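Triggering receptor expressed on myeloid cells 1 (Mus musculus, PDB 1U9K) amplifies inflammatory responses as a myeloid cell-surface receptor that multimerises on ligand binding and signals through the adapter TYROBP/DAP12, the present chain being its extracellular V-type immunoglobulin domain. Local coordinates at residues E5-L11 with F106-V112; T46-T50 with M62-L67; V19-I25 with P71-L76. All coordinates share one frame; numbering follows the deposited sequence.

In the fold
All three contacts lie in one V-set immunoglobulin sandwich of two sheets. Contact 1 pairs the first and last strands in one sheet. Contact 3 pairs two strands of the other sheet. Contact 2 packs the two sheets together. Contacts 1 and 3 touch beside the disulfide, where Phe-106 CB lies 4.0 Å from Cys-21 SG. Contacts 2 and 3 touch where Leu-67 CG meets Leu-76 CD1 at 3.8 Å. Contacts 1 and 2 do not touch; their centres are about 18 Å apart, on opposite sides of the domain's centre. Glu-13 and Thr-114 bind zinc in this crystal. The Leu-11 side chain of contact 1 is about 10 Å from a bound zinc.

Contact 1. Residues E5-L11 with F106-V112; sequences EEERYDL and FHPVRLV
Glu-7 to Asp-10 run parallel to Val-109 to Val-112. This is the A'-G strand pairing of a V-set immunoglobulin domain, and it places strand 7-11 at the edge of its sheet. The main-chain bonds hold the register. Glu-7 N reaches Pro-108 O at 2.9 Å, and Arg-110 N reaches Glu-7 O at 2.8 Å. Tyr-9 N then bonds Arg-110 O, Val-112 N bonds Tyr-9 O, and Leu-11 N bonds Val-112 O.

Arg-110 grips Glu-6 side-on in a salt bridge. Its NH2 meets Glu-6 OE1 on the syn side at 3.1 Å, while NE meets Glu-6 OE2 from above the carboxylate plane at 3.2 Å. Bends at chi2 (64°) and chi3 (65°) curl the Arg-110 guanidinium back to this carboxylate. A methionine here would probably leave Glu-6 without its charged mate and free to turn. Arg-8 pairs instead with Asp-10 of its own strand and lays one guanidinium face over Val-112 CG2.

Apolar contacts fill the Tyr-9 and Val-109 face. Tyr-9 CD1 lies 3.5 Å from Val-109 CG1, and Leu-17 of strand 17-22 also touches Tyr-9. Leu-11 and Leu-111 cross at about a right angle through their CD1 atoms.

Tyr-9 OH reaches back to the edge of the Phe-106 ring, near the start of the pairing. There His-107 NE2 donates to Glu-7 OE1 at 2.7 Å, 55° out of the carboxylate plane.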
loop_
_atom_site.group_PDB
_atom_site.type_symbol
_atom_site.label_atom_id
_atom_site.label_comp_id
_atom_site.label_asym_id
_atom_site.label_seq_id
_atom_site.Cartn_x
_atom_site.Cartn_y
_atom_site.Cartn_z
ATOM N N GLU A 5 -15.169 -5.788 -5.531
ATOM C CA GLU A 5 -13.812 -5.595 -6.096
ATOM C C GLU A 5 -12.730 -5.717 -5.022
ATOM O O GLU A 5 -11.566 -5.846 -5.352
ATOM C CB GLU A 5 -13.710 -4.238 -6.794
ATOM C CG GLU A 5 -13.732 -3.051 -5.848
ATOM C CD GLU A 5 -13.874 -1.729 -6.576
ATOM O OE1 GLU A 5 -13.954 -1.743 -7.821
ATOM O OE2 GLU A 5 -13.905 -0.679 -5.901
ATOM N N GLU A 6 -13.113 -5.635 -3.751
ATOM C CA GLU A 6 -12.149 -5.777 -2.666
ATOM C C GLU A 6 -11.844 -7.252 -2.498
ATOM O O GLU A 6 -12.678 -8.093 -2.808
ATOM C CB GLU A 6 -12.652 -5.143 -1.369
ATOM C CG GLU A 6 -13.803 -5.878 -0.729
ATOM C CD GLU A 6 -14.321 -5.215 0.518
ATOM O OE1 GLU A 6 -14.399 -3.964 0.548
ATOM O OE2 GLU A 6 -14.691 -5.975 1.450
ATOM N N GLU A 7 -10.634 -7.554 -2.054
ATOM C CA GLU A 7 -10.215 -8.932 -1.774
ATOM C C GLU A 7 -10.003 -9.088 -0.257
ATOM O O GLU A 7 -9.352 -8.273 0.354
ATOM C CB GLU A 7 -8.901 -9.210 -2.519
ATOM C CG GLU A 7 -8.314 -10.594 -2.220
ATOM C CD GLU A 7 -7.136 -10.981 -3.097
ATOM O OE1 GLU A 7 -6.360 -10.101 -3.542
ATOM O OE2 GLU A 7 -6.962 -12.198 -3.290
ATOM N N ARG A 8 -10.549 -10.144 0.323
ATOM C CA ARG A 8 -10.388 -10.408 1.721
ATOM C C ARG A 8 -8.976 -11.018 1.977
ATOM O O ARG A 8 -8.523 -11.922 1.282
ATOM C CB ARG A 8 -11.479 -11.316 2.202
ATOM C CG ARG A 8 -11.715 -11.293 3.722
ATOM C CD ARG A 8 -13.055 -11.878 4.163
ATOM N NE ARG A 8 -12.972 -12.532 5.475
ATOM C CZ ARG A 8 -13.639 -12.165 6.588
ATOM N NH1 ARG A 8 -14.495 -11.148 6.576
ATOM N NH2 ARG A 8 -13.468 -12.837 7.723
ATOM N N TYR A 9 -8.318 -10.517 3.006
ATOM C CA TYR A 9 -7.086 -11.082 3.519
ATOM C C TYR A 9 -7.357 -11.366 4.982
ATOM O O TYR A 9 -7.450 -10.441 5.743
ATOM C CB TYR A 9 -5.964 -10.065 3.421
ATOM C CG TYR A 9 -5.340 -9.958 2.021
ATOM C CD1 TYR A 9 -6.053 -9.409 0.944
ATOM C CD2 TYR A 9 -4.034 -10.385 1.786
ATOM C CE1 TYR A 9 -5.480 -9.297 -0.316
ATOM C CE2 TYR A 9 -3.460 -10.305 0.513
ATOM C CZ TYR A 9 -4.178 -9.751 -0.534
ATOM O OH TYR A 9 -3.556 -9.649 -1.772
ATOM N N ASP A 10 -7.450 -12.635 5.350
ATOM C CA ASP A 10 -7.808 -13.076 6.726
ATOM C C ASP A 10 -6.541 -13.509 7.434
ATOM O O ASP A 10 -5.855 -14.422 6.949
ATOM C CB ASP A 10 -8.683 -14.295 6.652
ATOM C CG ASP A 10 -10.088 -13.955 6.413
ATOM O OD1 ASP A 10 -10.717 -13.357 7.331
ATOM O OD2 ASP A 10 -10.622 -14.231 5.320
ATOM N N LEU A 11 -6.198 -12.872 8.548
ATOM C CA LEU A 11 -4.952 -13.202 9.200
ATOM C C LEU A 11 -5.209 -13.181 10.710
ATOM O O LEU A 11 -6.236 -12.719 11.152
ATOM C CB LEU A 11 -3.850 -12.192 8.852
ATOM C CG LEU A 11 -3.452 -12.243 7.378
ATOM C CD1 LEU A 11 -2.704 -11.031 7.092
ATOM C CD2 LEU A 11 -2.659 -13.498 7.053
ATOM N N PHE A 106 -3.911 -2.477 -8.320
ATOM C CA PHE A 106 -4.300 -3.770 -7.780
ATOM C C PHE A 106 -5.799 -3.683 -7.497
ATOM O O PHE A 106 -6.548 -3.231 -8.334
ATOM C CB PHE A 106 -3.424 -4.135 -6.581
ATOM C CG PHE A 106 -3.469 -5.592 -6.220
ATOM C CD1 PHE A 106 -3.306 -6.564 -7.190
ATOM C CD2 PHE A 106 -3.674 -5.984 -4.899
ATOM C CE1 PHE A 106 -3.347 -7.904 -6.858
ATOM C CE2 PHE A 106 -3.715 -7.325 -4.566
ATOM C CZ PHE A 106 -3.551 -8.284 -5.545
ATOM N N HIS A 107 -6.218 -4.100 -6.290
ATOM C CA HIS A 107 -7.597 -3.930 -5.867
ATOM C C HIS A 107 -7.573 -3.641 -4.348
ATOM O O HIS A 107 -6.553 -3.886 -3.683
ATOM C CB HIS A 107 -8.486 -5.077 -6.326
ATOM C CG HIS A 107 -7.934 -6.440 -6.067
ATOM N ND1 HIS A 107 -6.948 -7.007 -6.838
ATOM C CD2 HIS A 107 -8.260 -7.365 -5.144
ATOM C CE1 HIS A 107 -6.652 -8.204 -6.367
ATOM N NE2 HIS A 107 -7.442 -8.452 -5.344
ATOM N N PRO A 108 -8.619 -3.025 -3.818
ATOM C CA PRO A 108 -8.658 -2.793 -2.386
ATOM C C PRO A 108 -8.517 -4.125 -1.652
ATOM O O PRO A 108 -8.915 -5.184 -2.141
ATOM C CB PRO A 108 -10.031 -2.135 -2.176
ATOM C CG PRO A 108 -10.365 -1.520 -3.477
ATOM C CD PRO A 108 -9.768 -2.418 -4.495
ATOM N N VAL A 109 -7.902 -4.043 -0.492
ATOM C CA VAL A 109 -7.580 -5.137 0.385
ATOM C C VAL A 109 -8.413 -4.965 1.618
ATOM O O VAL A 109 -8.238 -3.998 2.306
ATOM C CB VAL A 109 -6.069 -5.020 0.822
ATOM C CG1 VAL A 109 -5.751 -6.029 1.804
ATOM C CG2 VAL A 109 -5.149 -5.144 -0.405
ATOM N N ARG A 110 -9.305 -5.897 1.896
ATOM C CA ARG A 110 -10.100 -5.930 3.121
ATOM C C ARG A 110 -9.315 -6.840 4.080
ATOM O O ARG A 110 -9.325 -8.060 3.932
ATOM C CB ARG A 110 -11.508 -6.474 2.876
ATOM C CG ARG A 110 -12.374 -6.649 4.162
ATOM C CD ARG A 110 -12.703 -5.368 4.904
ATOM N NE ARG A 110 -13.549 -4.576 4.032
ATOM C CZ ARG A 110 -14.019 -3.380 4.299
ATOM N NH1 ARG A 110 -13.801 -2.797 5.467
ATOM N NH2 ARG A 110 -14.733 -2.770 3.389
ATOM N N LEU A 111 -8.617 -6.224 5.009
ATOM C CA LEU A 111 -7.853 -6.921 6.028
ATOM C C LEU A 111 -8.728 -7.218 7.232
ATOM O O LEU A 111 -9.324 -6.316 7.822
ATOM C CB LEU A 111 -6.637 -6.099 6.436
ATOM C CG LEU A 111 -5.769 -6.578 7.595
ATOM C CD1 LEU A 111 -5.139 -7.919 7.184
ATOM C CD2 LEU A 111 -4.732 -5.546 7.958
ATOM N N VAL A 112 -8.826 -8.491 7.549
ATOM C CA VAL A 112 -9.546 -8.967 8.751
ATOM C C VAL A 112 -8.568 -9.717 9.627
ATOM O O VAL A 112 -8.111 -10.770 9.276
ATOM C CB VAL A 112 -10.727 -9.861 8.394
ATOM C CG1 VAL A 112 -11.522 -10.272 9.632
ATOM C CG2 VAL A 112 -11.627 -9.126 7.426
#

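Contact 2. Residues T46-T50 with M62-L67; sequences TLVVT and MGKFTL
A type II' beta turn from Met-62 to Phe-65 sets both of these residues against Leu-47 and Val-48. Phe-65 N to Met-62 O, 2.9 Å, closes the turn; Met-62 N to Phe-65 O is the return bond of the hairpin pair. Gly-63 takes the positive phi that the turn needs.

Leu-47 covers one face of the Phe-65 ring. Its CB sits 4.2 Å from the Phe-65 ring centroid and 11° off the normal, a CH-pi contact. Leu-47 CD1 reaches Phe-65 CE2 at 3.5 Å. Lys-64 CG lies over the opposite face, nearer the rim.

This contact joins the facing sheets of the immunoglobulin sandwich, strand 45-49 (C') and strand 65-70 (D). No hydrogen bond bridges the gap; side chains of 62-67 reach side chains and backbone of 46-50.

Val-48 is buried and divides its methyls. With chi1 at 58°, CG1 sits between the backbone N and carbonyl carbon and meets Phe-65 CB at 3.9 Å. The Val-48 and Met-62 side chains run past each other in opposite directions, Val-48 CG2 3.8 Å from Met-62 CB. Leu-67 CD2 lies against the Val-49 to Thr-50 peptide, 3.7 Å from Val-49 C, and also meets Thr-50 CG2. Thr-50 OG1 bonds Lys-33 N.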
loop_
_atom_site.group_PDB
_atom_site.type_symbol
_atom_site.label_atom_id
_atom_site.label_comp_id
_atom_site.label_asym_id
_atom_site.label_seq_id
_atom_site.Cartn_x
_atom_site.Cartn_y
_atom_site.Cartn_z
ATOM N N THR A 46 -3.074 8.243 4.453
ATOM C CA THR A 46 -1.859 7.840 3.804
ATOM C C THR A 46 -0.866 7.386 4.861
ATOM O O THR A 46 -0.475 8.147 5.702
ATOM C CB THR A 46 -1.351 9.020 3.004
ATOM O OG1 THR A 46 -2.332 9.273 1.975
ATOM C CG2 THR A 46 -0.061 8.669 2.250
ATOM N N LEU A 47 -0.465 6.132 4.779
ATOM C CA LEU A 47 0.259 5.480 5.834
ATOM C C LEU A 47 1.773 5.508 5.560
ATOM O O LEU A 47 2.518 5.598 6.463
ATOM C CB LEU A 47 -0.225 4.059 5.976
ATOM C CG LEU A 47 -1.665 3.991 6.474
ATOM C CD1 LEU A 47 -2.114 2.590 6.429
ATOM C CD2 LEU A 47 -1.681 4.518 7.834
ATOM N N VAL A 48 2.180 5.384 4.295
ATOM C CA VAL A 48 3.586 5.297 3.927
ATOM C C VAL A 48 3.654 5.597 2.446
ATOM O O VAL A 48 2.777 5.212 1.714
ATOM C CB VAL A 48 4.201 3.921 4.324
ATOM C CG1 VAL A 48 3.467 2.751 3.692
ATOM C CG2 VAL A 48 5.735 3.882 4.016
ATOM N N VAL A 49 4.680 6.321 2.061
ATOM C CA VAL A 49 4.888 6.730 0.678
ATOM C C VAL A 49 6.291 6.436 0.221
ATOM O O VAL A 49 7.183 6.349 1.044
ATOM C CB VAL A 49 4.629 8.236 0.490
ATOM C CG1 VAL A 49 3.177 8.569 0.799
ATOM C CG2 VAL A 49 5.568 9.051 1.365
ATOM N N THR A 50 6.487 6.243 -1.084
ATOM C CA THR A 50 7.829 6.151 -1.610
ATOM C C THR A 50 8.477 7.504 -1.654
ATOM O O THR A 50 7.819 8.545 -1.498
ATOM C CB THR A 50 7.873 5.506 -3.002
ATOM O OG1 THR A 50 7.084 6.264 -3.931
ATOM C CG2 THR A 50 7.258 4.144 -3.007
ATOM N N MET A 62 8.034 2.797 7.954
ATOM C CA MET A 62 7.277 3.806 8.663
ATOM C C MET A 62 6.479 3.026 9.672
ATOM O O MET A 62 5.481 2.413 9.317
ATOM C CB MET A 62 6.522 4.700 7.678
ATOM C CG MET A 62 5.557 5.670 8.336
ATOM S SD MET A 62 6.399 6.979 9.246
ATOM C CE MET A 62 7.103 7.928 7.899
ATOM N N GLY A 63 6.982 2.955 10.897
ATOM C CA GLY A 63 6.320 2.201 11.960
ATOM C C GLY A 63 6.277 0.718 11.593
ATOM O O GLY A 63 7.312 0.135 11.292
ATOM N N LYS A 64 5.091 0.114 11.586
ATOM C CA LYS A 64 4.951 -1.303 11.189
ATOM C C LYS A 64 4.802 -1.503 9.692
ATOM O O LYS A 64 4.523 -2.636 9.232
ATOM C CB LYS A 64 3.740 -1.935 11.863
ATOM C CG LYS A 64 2.406 -1.577 11.275
ATOM C CD LYS A 64 1.214 -2.363 11.904
ATOM C CE LYS A 64 1.063 -2.161 13.449
ATOM N NZ LYS A 64 -0.014 -3.078 13.999
ATOM N N PHE A 65 4.894 -0.417 8.941
ATOM C CA PHE A 65 4.691 -0.483 7.494
ATOM C C PHE A 65 6.062 -0.512 6.789
ATOM O O PHE A 65 6.989 0.181 7.201
ATOM C CB PHE A 65 3.892 0.717 6.996
ATOM C CG PHE A 65 2.579 0.870 7.661
ATOM C CD1 PHE A 65 2.451 1.613 8.791
ATOM C CD2 PHE A 65 1.458 0.268 7.136
ATOM C CE1 PHE A 65 1.248 1.735 9.428
ATOM C CE2 PHE A 65 0.255 0.400 7.770
ATOM C CZ PHE A 65 0.163 1.117 8.935
ATOM N N THR A 66 6.153 -1.333 5.752
ATOM C CA THR A 66 7.281 -1.338 4.864
ATOM C C THR A 66 6.729 -1.321 3.449
ATOM O O THR A 66 5.825 -2.059 3.110
ATOM C CB THR A 66 8.133 -2.606 5.092
ATOM O OG1 THR A 66 8.723 -2.530 6.388
ATOM C CG2 THR A 66 9.326 -2.654 4.127
ATOM N N LEU A 67 7.256 -0.430 2.613
ATOM C CA LEU A 67 6.929 -0.393 1.211
ATOM C C LEU A 67 8.146 -0.689 0.438
ATOM O O LEU A 67 9.182 -0.004 0.580
ATOM C CB LEU A 67 6.487 1.004 0.897
ATOM C CG LEU A 67 5.550 1.375 -0.188
ATOM C CD1 LEU A 67 4.318 0.526 -0.109
ATOM C CD2 LEU A 67 5.222 2.891 0.032
#

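Contact 3. Residues V19-I25 with P71-L76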
loop_
_atom_site.group_PDB
_atom_site.type_symbol
_atom_site.label_atom_id
_atom_site.label_comp_id
_atom_site.label_asym_id
_atom_site.label_seq_id
_atom_site.Cartn_x
_atom_site.Cartn_y
_atom_site.Cartn_z
ATOM N N VAL A 19 1.303 -7.679 0.644
ATOM C CA VAL A 19 0.449 -7.382 -0.485
ATOM C C VAL A 19 1.375 -6.967 -1.615
ATOM O O VAL A 19 2.283 -6.175 -1.407
ATOM C CB VAL A 19 -0.515 -6.233 -0.139
ATOM C CG1 VAL A 19 -1.248 -5.722 -1.348
ATOM C CG2 VAL A 19 -1.447 -6.669 0.951
ATOM N N LYS A 20 1.203 -7.600 -2.773
ATOM C CA LYS A 20 1.965 -7.298 -3.995
ATOM C C LYS A 20 1.052 -6.557 -4.947
ATOM O O LYS A 20 0.050 -7.130 -5.434
ATOM C CB LYS A 20 2.435 -8.593 -4.650
ATOM C CG LYS A 20 3.312 -9.400 -3.727
ATOM C CD LYS A 20 4.299 -10.280 -4.445
ATOM C CE LYS A 20 4.985 -11.199 -3.434
ATOM N NZ LYS A 20 6.408 -11.586 -3.904
ATOM N N CYS A 21 1.380 -5.306 -5.192
ATOM C CA CYS A 21 0.632 -4.412 -6.062
ATOM C C CYS A 21 1.375 -4.102 -7.339
ATOM O O CYS A 21 2.292 -3.291 -7.315
ATOM C CB CYS A 21 0.350 -3.099 -5.348
ATOM S SG CYS A 21 -0.643 -3.342 -3.856
ATOM N N PRO A 22 1.007 -4.694 -8.451
ATOM C CA PRO A 22 1.643 -4.314 -9.707
ATOM C C PRO A 22 1.325 -2.872 -10.075
ATOM O O PRO A 22 0.245 -2.381 -9.755
ATOM C CB PRO A 22 0.998 -5.257 -10.738
ATOM C CG PRO A 22 0.413 -6.311 -10.037
ATOM C CD PRO A 22 0.004 -5.740 -8.671
ATOM N N PHE A 23 2.254 -2.206 -10.753
ATOM C CA PHE A 23 1.964 -0.915 -11.366
ATOM C C PHE A 23 2.482 -0.876 -12.793
ATOM O O PHE A 23 3.463 -1.514 -13.134
ATOM C CB PHE A 23 2.461 0.274 -10.556
ATOM C CG PHE A 23 3.961 0.364 -10.407
ATOM C CD1 PHE A 23 4.694 1.069 -11.318
ATOM C CD2 PHE A 23 4.602 -0.211 -9.329
ATOM C CE1 PHE A 23 6.070 1.161 -11.192
ATOM C CE2 PHE A 23 5.956 -0.131 -9.192
ATOM C CZ PHE A 23 6.697 0.566 -10.143
ATOM N N ASN A 24 1.813 -0.095 -13.623
ATOM C CA ASN A 24 2.224 0.072 -15.011
ATOM C C ASN A 24 3.453 0.979 -15.092
ATOM O O ASN A 24 3.338 2.192 -14.857
ATOM C CB ASN A 24 1.037 0.654 -15.775
ATOM C CG ASN A 24 1.340 0.890 -17.202
ATOM O OD1 ASN A 24 2.473 1.176 -17.558
ATOM N ND2 ASN A 24 0.342 0.759 -18.048
ATOM N N ILE A 25 4.614 0.413 -15.457
ATOM C CA ILE A 25 5.884 1.146 -15.493
ATOM C C ILE A 25 5.896 2.189 -16.569
ATOM O O ILE A 25 6.588 3.184 -16.424
ATOM C CB ILE A 25 7.127 0.170 -15.689
ATOM C CG1 ILE A 25 7.561 -0.400 -14.363
ATOM C CG2 ILE A 25 8.373 0.863 -16.350
ATOM C CD1 ILE A 25 8.699 0.364 -13.714
ATOM N N PRO A 71 10.706 -1.533 -9.176
ATOM C CA PRO A 71 10.362 -1.278 -10.578
ATOM C C PRO A 71 10.933 -2.296 -11.511
ATOM O O PRO A 71 10.358 -2.485 -12.610
ATOM C CB PRO A 71 10.937 0.168 -10.853
ATOM C CG PRO A 71 12.029 0.336 -9.765
ATOM C CD PRO A 71 11.580 -0.481 -8.607
ATOM N N SER A 72 12.048 -2.958 -11.147
ATOM C CA SER A 72 12.534 -4.071 -11.920
ATOM C C SER A 72 11.480 -5.154 -12.160
ATOM O O SER A 72 11.542 -5.806 -13.163
ATOM C CB SER A 72 13.713 -4.754 -11.221
ATOM O OG SER A 72 14.248 -5.705 -12.128
ATOM N N GLU A 73 10.525 -5.294 -11.259
ATOM C CA GLU A 73 9.434 -6.287 -11.367
ATOM C C GLU A 73 8.077 -5.598 -11.605
ATOM O O GLU A 73 7.050 -6.241 -11.531
ATOM C CB GLU A 73 9.350 -7.163 -10.096
ATOM C CG GLU A 73 10.512 -8.109 -9.806
ATOM C CD GLU A 73 10.375 -8.880 -8.465
ATOM O OE1 GLU A 73 9.373 -8.743 -7.731
ATOM O OE2 GLU A 73 11.269 -9.532 -8.025
ATOM N N ALA A 74 8.102 -4.289 -11.835
ATOM C CA ALA A 74 6.923 -3.446 -11.976
ATOM C C ALA A 74 5.966 -3.707 -10.815
ATOM O O ALA A 74 4.782 -3.961 -11.014
ATOM C CB ALA A 74 6.248 -3.722 -13.307
ATOM N N MET A 75 6.503 -3.651 -9.594
ATOM C CA MET A 75 5.846 -4.145 -8.387
ATOM C C MET A 75 6.106 -3.183 -7.204
ATOM O O MET A 75 7.224 -2.718 -6.982
ATOM C CB MET A 75 6.381 -5.563 -8.050
ATOM C CG MET A 75 5.870 -6.242 -6.768
ATOM S SD MET A 75 4.070 -6.478 -6.844
ATOM C CE MET A 75 3.828 -7.437 -8.438
ATOM N N LEU A 76 5.068 -2.909 -6.445
ATOM C CA LEU A 76 5.196 -2.305 -5.133
ATOM C C LEU A 76 4.748 -3.355 -4.126
ATOM O O LEU A 76 3.630 -3.867 -4.285
ATOM C CB LEU A 76 4.203 -1.165 -5.113
ATOM C CG LEU A 76 4.152 -0.250 -3.927
ATOM C CD1 LEU A 76 5.417 0.602 -3.937
ATOM C CD2 LEU A 76 2.907 0.616 -4.018
#
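Cys-21 and Leu-76 form an antiparallel hydrogen-bonded pair at the tight end of this contact. Cys-21 N donates to Leu-76 O at 2.8 Å, and Leu-76 N donates back to Cys-21 O at 2.9 Å. A third bond, Phe-23 N to Ala-74 O at 3.1 Å, meets the oxygen from above the carbonyl plane.

Phe-23 fills the buried side. Its first torsion (chi1 65°) turns the ring in over the other segment, with one face over Ala-74 C. Phe-23 CE2 comes within 3.6 Å of Met-75 N, and Phe-23 CZ touches Pro-71 CA. Lys-33 makes a cation-pi contact with the ring. The His-69 ring lies nearly parallel to it.

The Pro-22 face is the more solvent-exposed one, and Met-75 covers it closely. The Met-75 chain doubles back beyond CG, which lays its thioether on strand 17-22. Met-75 SD lies 3.5 Å from Lys-20 CB and also packs against Cys-21 N. Met-75 CE runs alongside Pro-22 CG at 3.9 Å. The loose part is the end of Lys-20. It leads away, and its NZ remains 5.6 Å from Glu-73 OE1, too far for a salt bridge. Beyond the paired strands, Ile-25 crosses Pro-71, with Ile-25 CD1 3.6 Å from Pro-71 CB.

A G1 beta bulge opposite Asp-70 takes in Ala-74 and Met-75. Ala-74 has the positive phi, and the chain then enters strand 75-80. On the buried face, Cys-21 SG is joined to Cys-93 SG of strand 89-96. This pairing of strands B and E, with the disulfide from B to F pinning the two sheets together, is typical of the immunoglobulin fold, here of V-set type.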